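Local coordinates for protein QdtA (Thermoanaerobacterium thermosaccharolyticum, PDB 4ZU5) that belongs to the WxcM-like family of the cupin clan, folds as a beta-sandwich of antiparallel strands, and holds thymidine in a pocket in this crystal structure, at residues H57-L71 and R97-L111. Residues are numbered along the deposited sequence; the frame is centred on the assembly and turned at random.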
ATOM      1  N   HIS A  57      -5.921  -7.675 -12.507  1.00 30.77           N
ATOM      2  CA  HIS A  57      -6.854  -6.659 -12.035  1.00 31.73           C
ATOM      3  C   HIS A  57      -6.021  -5.908 -11.009  1.00 32.83           C
ATOM      4  O   HIS A  57      -5.204  -6.513 -10.319  1.00 30.69           O
ATOM      5  CB  HIS A  57      -8.120  -7.295 -11.432  1.00 31.91           C
ATOM      6  CG  HIS A  57      -8.951  -8.059 -12.417  1.00 27.92           C
ATOM      7  ND1 HIS A  57     -10.118  -7.574 -12.970  1.00 32.01           N
ATOM      8  CD2 HIS A  57      -8.809  -9.316 -12.896  1.00 29.34           C
ATOM      9  CE1 HIS A  57     -10.595  -8.459 -13.836  1.00 30.98           C
ATOM     10  NE2 HIS A  57      -9.805  -9.517 -13.817  1.00 30.74           N
ATOM     11  N   GLN A  58      -6.166  -4.586 -10.994  1.00 27.42           N
ATOM     12  CA  GLN A  58      -5.379  -3.708 -10.160  1.00 29.86           C
ATOM     13  C   GLN A  58      -6.271  -2.622  -9.621  1.00 28.13           C
ATOM     14  O   GLN A  58      -7.280  -2.268 -10.254  1.00 27.41           O
ATOM     15  CB  GLN A  58      -4.368  -3.007 -11.069  1.00 34.97           C
ATOM     16  CG  GLN A  58      -3.279  -3.915 -11.580  1.00 38.60           C
ATOM     17  CD  GLN A  58      -2.124  -3.092 -12.156  1.00 41.14           C
ATOM     18  OE1 GLN A  58      -2.320  -2.040 -12.754  1.00 38.00           O
ATOM     19  NE2 GLN A  58      -0.917  -3.549 -11.917  1.00 43.75           N
ATOM     20  N   VAL A  59      -5.848  -2.042  -8.507  1.00 27.27           N
ATOM     21  CA  VAL A  59      -6.402  -0.817  -7.979  1.00 26.43           C
ATOM     22  C   VAL A  59      -5.254   0.119  -7.704  1.00 28.58           C
ATOM     23  O   VAL A  59      -4.341  -0.216  -6.990  1.00 27.74           O
ATOM     24  CB  VAL A  59      -7.205  -1.101  -6.713  1.00 25.67           C
ATOM     25  CG1 VAL A  59      -7.632   0.157  -5.986  1.00 25.61           C
ATOM     26  CG2 VAL A  59      -8.460  -1.908  -7.078  1.00 23.58           C
ATOM     27  N   LEU A  60      -5.360   1.327  -8.220  1.00 28.20           N
ATOM     28  CA  LEU A  60      -4.350   2.352  -8.004  1.00 28.28           C
ATOM     29  C   LEU A  60      -4.847   3.358  -6.978  1.00 28.14           C
ATOM     30  O   LEU A  60      -6.010   3.796  -7.017  1.00 29.19           O
ATOM     31  CB  LEU A  60      -4.047   3.091  -9.320  1.00 28.21           C
ATOM     32  CG  LEU A  60      -3.108   2.456 -10.349  1.00 31.32           C
ATOM     33  CD1 LEU A  60      -3.512   1.029 -10.718  1.00 30.51           C
ATOM     34  CD2 LEU A  60      -3.006   3.273 -11.628  1.00 32.32           C
ATOM     35  N   ILE A  61      -3.971   3.801  -6.096  1.00 26.82           N
ATOM     36  CA  ILE A  61      -4.359   4.780  -5.057  1.00 31.44           C
ATOM     37  C   ILE A  61      -3.224   5.754  -4.811  1.00 32.25           C
ATOM     38  O   ILE A  61      -2.074   5.344  -4.632  1.00 31.72           O
ATOM     39  CB  ILE A  61      -4.671   4.089  -3.684  1.00 33.61           C
ATOM     40  CG1 ILE A  61      -5.514   2.836  -3.889  1.00 34.60           C
ATOM     41  CG2 ILE A  61      -5.337   5.043  -2.691  1.00 30.52           C
ATOM     42  CD1 ILE A  61      -5.225   1.743  -2.891  1.00 37.03           C
ATOM     43  N   CYS A  62      -3.551   7.040  -4.784  1.00 31.66           N
ATOM     44  CA  CYS A  62      -2.535   8.073  -4.544  1.00 30.03           C
ATOM     45  C   CYS A  62      -2.595   8.498  -3.099  1.00 28.85           C
ATOM     46  O   CYS A  62      -3.637   8.992  -2.643  1.00 27.56           O
ATOM     47  CB  CYS A  62      -2.778   9.245  -5.470  1.00 31.85           C
ATOM     48  SG  CYS A  62      -1.626  10.568  -5.028  1.00 32.40           S
ATOM     49  N   LEU A  63      -1.577   8.105  -2.316  1.00 29.76           N
ATOM     50  CA  LEU A  63      -1.609   8.158  -0.859  1.00 29.19           C
ATOM     51  C   LEU A  63      -1.132   9.531  -0.363  1.00 33.00           C
ATOM     52  O   LEU A  63      -1.358   9.885   0.776  1.00 33.15           O
ATOM     53  CB  LEU A  63      -0.725   7.051  -0.241  1.00 31.56           C
ATOM     54  CG  LEU A  63      -1.207   5.632  -0.593  1.00 31.26           C
ATOM     55  CD1 LEU A  63      -0.485   4.597   0.255  1.00 32.71           C
ATOM     56  CD2 LEU A  63      -2.693   5.481  -0.382  1.00 32.83           C
ATOM     57  N   ASN A  64      -0.506  10.287  -1.256  1.00 33.12           N
ATOM     58  CA  ASN A  64      -0.011  11.617  -0.914  1.00 32.71           C
ATOM     59  C   ASN A  64       0.228  12.363  -2.230  1.00 34.12           C
ATOM     60  O   ASN A  64       0.641  11.776  -3.248  1.00 35.43           O
ATOM     61  CB  ASN A  64       1.311  11.547  -0.173  1.00 35.09           C
ATOM     62  CG  ASN A  64       1.697  12.895   0.403  1.00 37.25           C
ATOM     63  OD1 ASN A  64       0.923  13.553   1.121  1.00 36.05           O
ATOM     64  ND2 ASN A  64       2.888  13.320   0.058  1.00 36.57           N
ATOM     65  N   GLY A  65      -0.126  13.640  -2.217  1.00 35.89           N
ATOM     66  CA  GLY A  65      -0.010  14.463  -3.416  1.00 36.68           C
ATOM     67  C   GLY A  65      -1.064  14.117  -4.450  1.00 35.07           C
ATOM     68  O   GLY A  65      -2.201  13.800  -4.106  1.00 34.93           O
ATOM     69  N   SER A  66      -0.659  14.227  -5.708  1.00 39.14           N
ATOM     70  CA  SER A  66      -1.527  14.010  -6.837  1.00 35.23           C
ATOM     71  C   SER A  66      -0.759  13.476  -8.030  1.00 32.16           C
ATOM     72  O   SER A  66       0.461  13.690  -8.168  1.00 36.50           O
ATOM     73  CB  SER A  66      -2.206  15.354  -7.163  1.00 41.32           C
ATOM     74  OG  SER A  66      -2.073  15.577  -8.547  1.00 47.88           O
ATOM     75  N   VAL A  67      -1.463  12.715  -8.887  1.00 32.30           N
ATOM     76  CA  VAL A  67      -0.921  12.093 -10.064  1.00 33.23           C
ATOM     77  C   VAL A  67      -2.095  11.874 -11.026  1.00 34.25           C
ATOM     78  O   VAL A  67      -3.233  11.642 -10.607  1.00 35.20           O
ATOM     79  CB  VAL A  67      -0.208  10.741  -9.797  1.00 36.49           C
ATOM     80  CG1 VAL A  67      -1.164   9.752  -9.118  1.00 39.20           C
ATOM     81  CG2 VAL A  67       0.359  10.130 -11.063  1.00 39.18           C
ATOM     82  N   LYS A  68      -1.782  11.961 -12.302  1.00 34.20           N
ATOM     83  CA  LYS A  68      -2.753  11.812 -13.369  1.00 34.29           C
ATOM     84  C   LYS A  68      -2.567  10.506 -14.103  1.00 32.76           C
ATOM     85  O   LYS A  68      -1.451  10.105 -14.512  1.00 32.76           O
ATOM     86  CB  LYS A  68      -2.636  13.029 -14.325  1.00 38.36           C
ATOM     87  CG  LYS A  68      -3.266  14.306 -13.778  1.00 41.21           C
ATOM     88  CD  LYS A  68      -3.093  15.461 -14.755  1.00 44.76           C
ATOM     89  CE  LYS A  68      -3.423  16.782 -14.106  1.00 46.12           C
ATOM     90  NZ  LYS A  68      -2.292  17.190 -13.245  1.00 46.35           N
ATOM     91  N   ILE A  69      -3.688   9.798 -14.285  1.00 32.64           N
ATOM     92  CA  ILE A  69      -3.651   8.519 -14.932  1.00 32.99           C
ATOM     93  C   ILE A  69      -4.371   8.673 -16.253  1.00 31.82           C
ATOM     94  O   ILE A  69      -5.555   9.029 -16.277  1.00 33.80           O
ATOM     95  CB  ILE A  69      -4.419   7.409 -14.174  1.00 31.42           C
ATOM     96  CG1 ILE A  69      -4.106   7.385 -12.694  1.00 35.59           C
ATOM     97  CG2 ILE A  69      -4.170   6.080 -14.851  1.00 34.39           C
ATOM     98  CD1 ILE A  69      -2.637   7.395 -12.358  1.00 34.96           C
ATOM     99  N   ARG A  70      -3.643   8.433 -17.330  1.00 33.39           N
ATOM    100  CA  ARG A  70      -4.246   8.429 -18.670  1.00 35.59           C
ATOM    101  C   ARG A  70      -4.640   6.998 -18.981  1.00 32.36           C
ATOM    102  O   ARG A  70      -3.794   6.125 -19.061  1.00 35.25           O
ATOM    103  CB  ARG A  70      -3.254   8.968 -19.713  1.00 37.16           C
ATOM    104  CG  ARG A  70      -3.650   8.793 -21.178  1.00 42.38           C
ATOM    105  CD  ARG A  70      -2.608   9.374 -22.170  1.00 43.36           C
ATOM    106  NE  ARG A  70      -2.324  10.790 -21.932  1.00 44.60           N
ATOM    107  CZ  ARG A  70      -1.201  11.274 -21.413  1.00 41.45           C
ATOM    108  NH1 ARG A  70      -0.194  10.492 -21.059  1.00 44.54           N
ATOM    109  NH2 ARG A  70      -1.102  12.560 -21.184  1.00 44.63           N
ATOM    110  N   LEU A  71      -5.942   6.771 -19.143  1.00 33.09           N
ATOM    111  CA  LEU A  71      -6.494   5.486 -19.456  1.00 33.65           C
ATOM    112  C   LEU A  71      -6.960   5.511 -20.899  1.00 35.33           C
ATOM    113  O   LEU A  71      -7.627   6.453 -21.337  1.00 37.21           O
ATOM    114  CB  LEU A  71      -7.715   5.177 -18.583  1.00 36.62           C
ATOM    115  CG  LEU A  71      -7.439   5.359 -17.093  1.00 39.11           C
ATOM    116  CD1 LEU A  71      -8.736   5.526 -16.310  1.00 45.10           C
ATOM    117  CD2 LEU A  71      -6.664   4.159 -16.633  1.00 37.16           C
ATOM    118  N   ARG A  97      -2.538   2.085 -19.888  1.00 35.34           N
ATOM    119  CA  ARG A  97      -2.381   3.256 -19.052  1.00 35.09           C
ATOM    120  C   ARG A  97      -0.998   3.858 -19.012  1.00 31.52           C
ATOM    121  O   ARG A  97       0.002   3.178 -19.234  1.00 37.09           O
ATOM    122  CB  ARG A  97      -2.916   3.021 -17.644  1.00 37.48           C
ATOM    123  CG  ARG A  97      -1.929   2.442 -16.670  1.00 41.66           C
ATOM    124  CD  ARG A  97      -1.418   1.124 -17.197  1.00 46.15           C
ATOM    125  NE  ARG A  97      -2.460   0.147 -17.524  1.00 53.24           N
ATOM    126  CZ  ARG A  97      -2.936  -0.749 -16.664  1.00 53.67           C
ATOM    127  NH1 ARG A  97      -2.493  -0.748 -15.412  1.00 56.23           N
ATOM    128  NH2 ARG A  97      -3.823  -1.655 -17.066  1.00 47.55           N
ATOM    129  N   GLU A  98      -1.012   5.158 -18.757  1.00 32.68           N
ATOM    130  CA  GLU A  98       0.180   5.991 -18.508  1.00 31.93           C
ATOM    131  C   GLU A  98      -0.092   6.895 -17.313  1.00 34.94           C
ATOM    132  O   GLU A  98      -1.232   7.254 -17.005  1.00 38.45           O
ATOM    133  CB  GLU A  98       0.457   6.823 -19.770  1.00 35.19           C
ATOM    134  CG  GLU A  98       0.705   5.972 -21.002  1.00 34.07           C
ATOM    135  CD  GLU A  98       0.564   6.720 -22.308  1.00 34.93           C
ATOM    136  OE1 GLU A  98       0.451   7.951 -22.236  1.00 39.69           O
ATOM    137  OE2 GLU A  98       0.571   6.053 -23.356  1.00 41.27           O
ATOM    138  N   MET A  99       0.960   7.260 -16.596  1.00 34.68           N
ATOM    139  CA  MET A  99       0.813   8.075 -15.429  1.00 35.81           C
ATOM    140  C   MET A  99       1.765   9.269 -15.506  1.00 32.59           C
ATOM    141  O   MET A  99       2.900   9.115 -15.936  1.00 37.87           O
ATOM    142  CB  MET A  99       1.169   7.253 -14.189  1.00 37.15           C
ATOM    143  CG  MET A  99       0.297   6.026 -13.939  1.00 38.63           C
ATOM    144  SD  MET A  99       0.958   4.547 -14.664  1.00 51.39           S
ATOM    145  CE  MET A  99       1.993   4.039 -13.296  1.00 50.77           C
ATOM    146  N   PHE A 100       1.306  10.424 -15.073  1.00 38.21           N
ATOM    147  CA  PHE A 100       2.069  11.666 -15.282  1.00 39.04           C
ATOM    148  C   PHE A 100       1.653  12.774 -14.331  1.00 40.16           C
ATOM    149  O   PHE A 100       0.687  12.630 -13.569  1.00 40.84           O
ATOM    150  CB  PHE A 100       1.975  12.060 -16.770  1.00 41.35           C
ATOM    151  CG  PHE A 100       0.619  12.568 -17.172  1.00 41.69           C
ATOM    152  CD1 PHE A 100       0.338  13.929 -17.161  1.00 43.79           C
ATOM    153  CD2 PHE A 100      -0.382  11.691 -17.527  1.00 39.90           C
ATOM    154  CE1 PHE A 100      -0.906  14.421 -17.526  1.00 42.57           C
ATOM    155  CE2 PHE A 100      -1.632  12.169 -17.888  1.00 41.79           C
ATOM    156  CZ  PHE A 100      -1.906  13.525 -17.850  1.00 40.59           C
ATOM    157  N   ASP A 101       2.387  13.893 -14.332  1.00 37.54           N
ATOM    158  CA  ASP A 101       2.153  14.944 -13.368  1.00 36.09           C
ATOM    159  C   ASP A 101       2.164  14.454 -11.928  1.00 33.46           C
ATOM    160  O   ASP A 101       1.288  14.802 -11.132  1.00 38.78           O
ATOM    161  CB  ASP A 101       0.820  15.650 -13.605  1.00 39.46           C
ATOM    162  CG  ASP A 101       0.863  16.650 -14.806  1.00 42.07           C
ATOM    163  OD1 ASP A 101       1.857  16.737 -15.545  1.00 40.76           O
ATOM    164  OD2 ASP A 101      -0.193  17.241 -15.055  1.00 42.04           O
ATOM    165  N   PHE A 102       3.145  13.621 -11.605  1.00 34.69           N
ATOM    166  CA  PHE A 102       3.366  13.289 -10.219  1.00 36.19           C
ATOM    167  C   PHE A 102       3.821  14.554  -9.490  1.00 39.40           C
ATOM    168  O   PHE A 102       4.813  15.147  -9.893  1.00 42.58           O
ATOM    169  CB  PHE A 102       4.480  12.249 -10.147  1.00 32.53           C
ATOM    170  CG  PHE A 102       4.097  10.879 -10.584  1.00 34.36           C
ATOM    171  CD1 PHE A 102       4.112  10.515 -11.914  1.00 33.70           C
ATOM    172  CD2 PHE A 102       3.822   9.888  -9.626  1.00 34.21           C
ATOM    173  CE1 PHE A 102       3.837   9.203 -12.305  1.00 35.97           C
ATOM    174  CE2 PHE A 102       3.518   8.590 -10.004  1.00 37.15           C
ATOM    175  CZ  PHE A 102       3.538   8.236 -11.351  1.00 35.77           C
ATOM    176  N   THR A 103       3.104  14.976  -8.459  1.00 41.00           N
ATOM    177  CA  THR A 103       3.568  16.065  -7.620  1.00 40.68           C
ATOM    178  C   THR A 103       4.732  15.684  -6.706  1.00 44.52           C
ATOM    179  O   THR A 103       5.110  14.505  -6.583  1.00 43.96           O
ATOM    180  CB  THR A 103       2.436  16.660  -6.788  1.00 44.33           C
ATOM    181  OG1 THR A 103       1.994  15.735  -5.788  1.00 42.72           O
ATOM    182  CG2 THR A 103       1.280  17.060  -7.667  1.00 42.90           C
ATOM    183  N   GLU A 104       5.351  16.703  -6.114  1.00 47.93           N
ATOM    184  CA  GLU A 104       6.495  16.507  -5.222  1.00 48.65           C
ATOM    185  C   GLU A 104       5.940  15.814  -3.995  1.00 45.18           C
ATOM    186  O   GLU A 104       4.915  16.235  -3.475  1.00 46.05           O
ATOM    187  CB  GLU A 104       7.124  17.859  -4.826  1.00 55.06           C
ATOM    188  CG  GLU A 104       8.163  17.831  -3.701  1.00 56.02           C
ATOM    189  CD  GLU A 104       9.464  17.169  -4.116  1.00 55.47           C
ATOM    190  OE1 GLU A 104       9.742  16.965  -5.310  1.00 56.70           O
ATOM    191  OE2 GLU A 104      10.262  16.864  -3.224  1.00 65.51           O
ATOM    192  N   GLY A 105       6.560  14.705  -3.592  1.00 44.87           N
ATOM    193  CA  GLY A 105       6.076  13.919  -2.446  1.00 40.01           C
ATOM    194  C   GLY A 105       5.019  12.873  -2.831  1.00 39.36           C
ATOM    195  O   GLY A 105       4.544  12.143  -1.979  1.00 37.12           O
ATOM    196  N   CYS A 106       4.653  12.770  -4.109  1.00 35.29           N
ATOM    197  CA  CYS A 106       3.572  11.842  -4.499  1.00 37.34           C
ATOM    198  C   CYS A 106       3.940  10.395  -4.191  1.00 33.00           C
ATOM    199  O   CYS A 106       5.074   9.967  -4.396  1.00 38.92           O
ATOM    200  CB  CYS A 106       3.304  11.938  -5.982  1.00 35.88           C
ATOM    201  SG  CYS A 106       1.870  10.986  -6.569  1.00 38.03           S
ATOM    202  N   VAL A 107       2.932   9.620  -3.823  1.00 32.39           N
ATOM    203  CA  VAL A 107       3.092   8.198  -3.571  1.00 29.06           C
ATOM    204  C   VAL A 107       1.907   7.512  -4.234  1.00 26.75           C
ATOM    205  O   VAL A 107       0.770   7.820  -3.871  1.00 31.22           O
ATOM    206  CB  VAL A 107       2.934   7.873  -2.086  1.00 29.85           C
ATOM    207  CG1 VAL A 107       2.885   6.387  -1.898  1.00 30.38           C
ATOM    208  CG2 VAL A 107       4.031   8.491  -1.233  1.00 31.69           C
ATOM    209  N   LEU A 108       2.182   6.667  -5.200  1.00 30.83           N
ATOM    210  CA  LEU A 108       1.136   5.887  -5.899  1.00 31.03           C
ATOM    211  C   LEU A 108       1.284   4.418  -5.443  1.00 29.11           C
ATOM    212  O   LEU A 108       2.347   3.820  -5.663  1.00 30.80           O
ATOM    213  CB  LEU A 108       1.429   5.956  -7.378  1.00 31.61           C
ATOM    214  CG  LEU A 108       0.410   5.258  -8.303  1.00 33.47           C
ATOM    215  CD1 LEU A 108      -1.019   5.636  -7.951  1.00 35.28           C
ATOM    216  CD2 LEU A 108       0.678   5.437  -9.794  1.00 34.90           C
ATOM    217  N   LEU A 109       0.216   3.854  -4.878  1.00 30.23           N
ATOM    218  CA  LEU A 109       0.179   2.477  -4.428  1.00 27.14           C
ATOM    219  C   LEU A 109      -0.662   1.681  -5.418  1.00 27.08           C
ATOM    220  O   LEU A 109      -1.709   2.151  -5.855  1.00 27.62           O
ATOM    221  CB  LEU A 109      -0.495   2.410  -3.068  1.00 28.75           C
ATOM    222  CG  LEU A 109      -0.769   1.015  -2.538  1.00 27.29           C
ATOM    223  CD1 LEU A 109       0.587   0.382  -2.223  1.00 29.94           C
ATOM    224  CD2 LEU A 109      -1.600   1.111  -1.271  1.00 28.14           C
ATOM    225  N   VAL A 110      -0.208   0.485  -5.750  1.00 26.78           N
ATOM    226  CA  VAL A 110      -0.977  -0.379  -6.612  1.00 26.87           C
ATOM    227  C   VAL A 110      -1.178  -1.700  -5.885  1.00 27.20           C
ATOM    228  O   VAL A 110      -0.237  -2.269  -5.388  1.00 26.07           O
ATOM    229  CB  VAL A 110      -0.238  -0.609  -7.941  1.00 27.00           C
ATOM    230  CG1 VAL A 110      -1.007  -1.552  -8.880  1.00 29.62           C
ATOM    231  CG2 VAL A 110       0.069   0.761  -8.589  1.00 30.81           C
ATOM    232  N   LEU A 111      -2.421  -2.160  -5.824  1.00 28.11           N
ATOM    233  CA  LEU A 111      -2.767  -3.486  -5.369  1.00 29.05           C
ATOM    234  C   LEU A 111      -3.106  -4.349  -6.588  1.00 31.02           C
ATOM    235  O   LEU A 111      -3.780  -3.893  -7.485  1.00 28.18           O
ATOM    236  CB  LEU A 111      -3.999  -3.440  -4.472  1.00 28.40           C
ATOM    237  CG  LEU A 111      -4.020  -2.318  -3.439  1.00 32.71           C
ATOM    238  CD1 LEU A 111      -5.346  -2.266  -2.678  1.00 32.26           C
ATOM    239  CD2 LEU A 111      -2.837  -2.364  -2.511  1.00 33.44           C
TER
HETATM  240  O   HOH W   1      -1.048  15.799 -10.755  1.00 44.16           O
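Arg70 and Phe100 stack on the outer face of one sheet. The guanidinium lies flat on the ring, planes 7° apart and centres 4.3 Å apart, with Arg70 NH2 offset toward the ring's rim. Lys68 CB makes a CH-pi contact over the opposite face, so the ring lies between a guanidinium and an aliphatic carbon. Phe100 CG sits between its own backbone N and carbonyl carbon (chi1 72°), which turns the ring back across strand 67-71. Arg70 NH1 also reaches Glu98 OE1 in a salt bridge of 2.9 Å, meeting the oxygen nearly along its C-O axis. Lys68 runs on past the ring and bends at its last torsion. Lys68 NZ then meets the anti lone pair of Asp101 OD2 at 2.8 Å, in a second salt bridge. A water joins Lys68 NZ to the carbonyl O of Asp101.

Between the sheets the packing is mostly apolar. Val67 CG2 stands over the centre of the Phe102 ring, 3.5 Å from the centroid. Ile69 CD1 touches Met99 CG. From the other sheet, Leu108 CD1 approaches Val67 CG1, and Leu60 lies alongside Val110. Arg97 and Gln58 are the polar exception: Arg97 NH1 donates a bent hydrogen bond to Gln58 OE1 at 3.0 Å, linking the sheets. The oxygen is in the guanidinium plane, but the donor is tilted from the carbonyl plane of the amide, which is turned 60° from the guanidinium. Arg97 NH2 is held by Val95 O, and Gln58 NE2 by the Tyr37 hydroxyl. Asn64 ND2, where the first segment turns, donates to Gly105 O in the type II turn Thr103-Cys106 at 2.9 Å, from above the carbonyl plane.

Strands 58-64 and 107-112 pair antiparallel in one sheet, 67-73 and 96-100 in the facing sheet, as in the cupin sandwich. Strands 87-91 and 35-40 flank the first pair; 76-82 and 47-53 flank the second. Ile61 and Leu63 pack on Tyr38 of the second subunit.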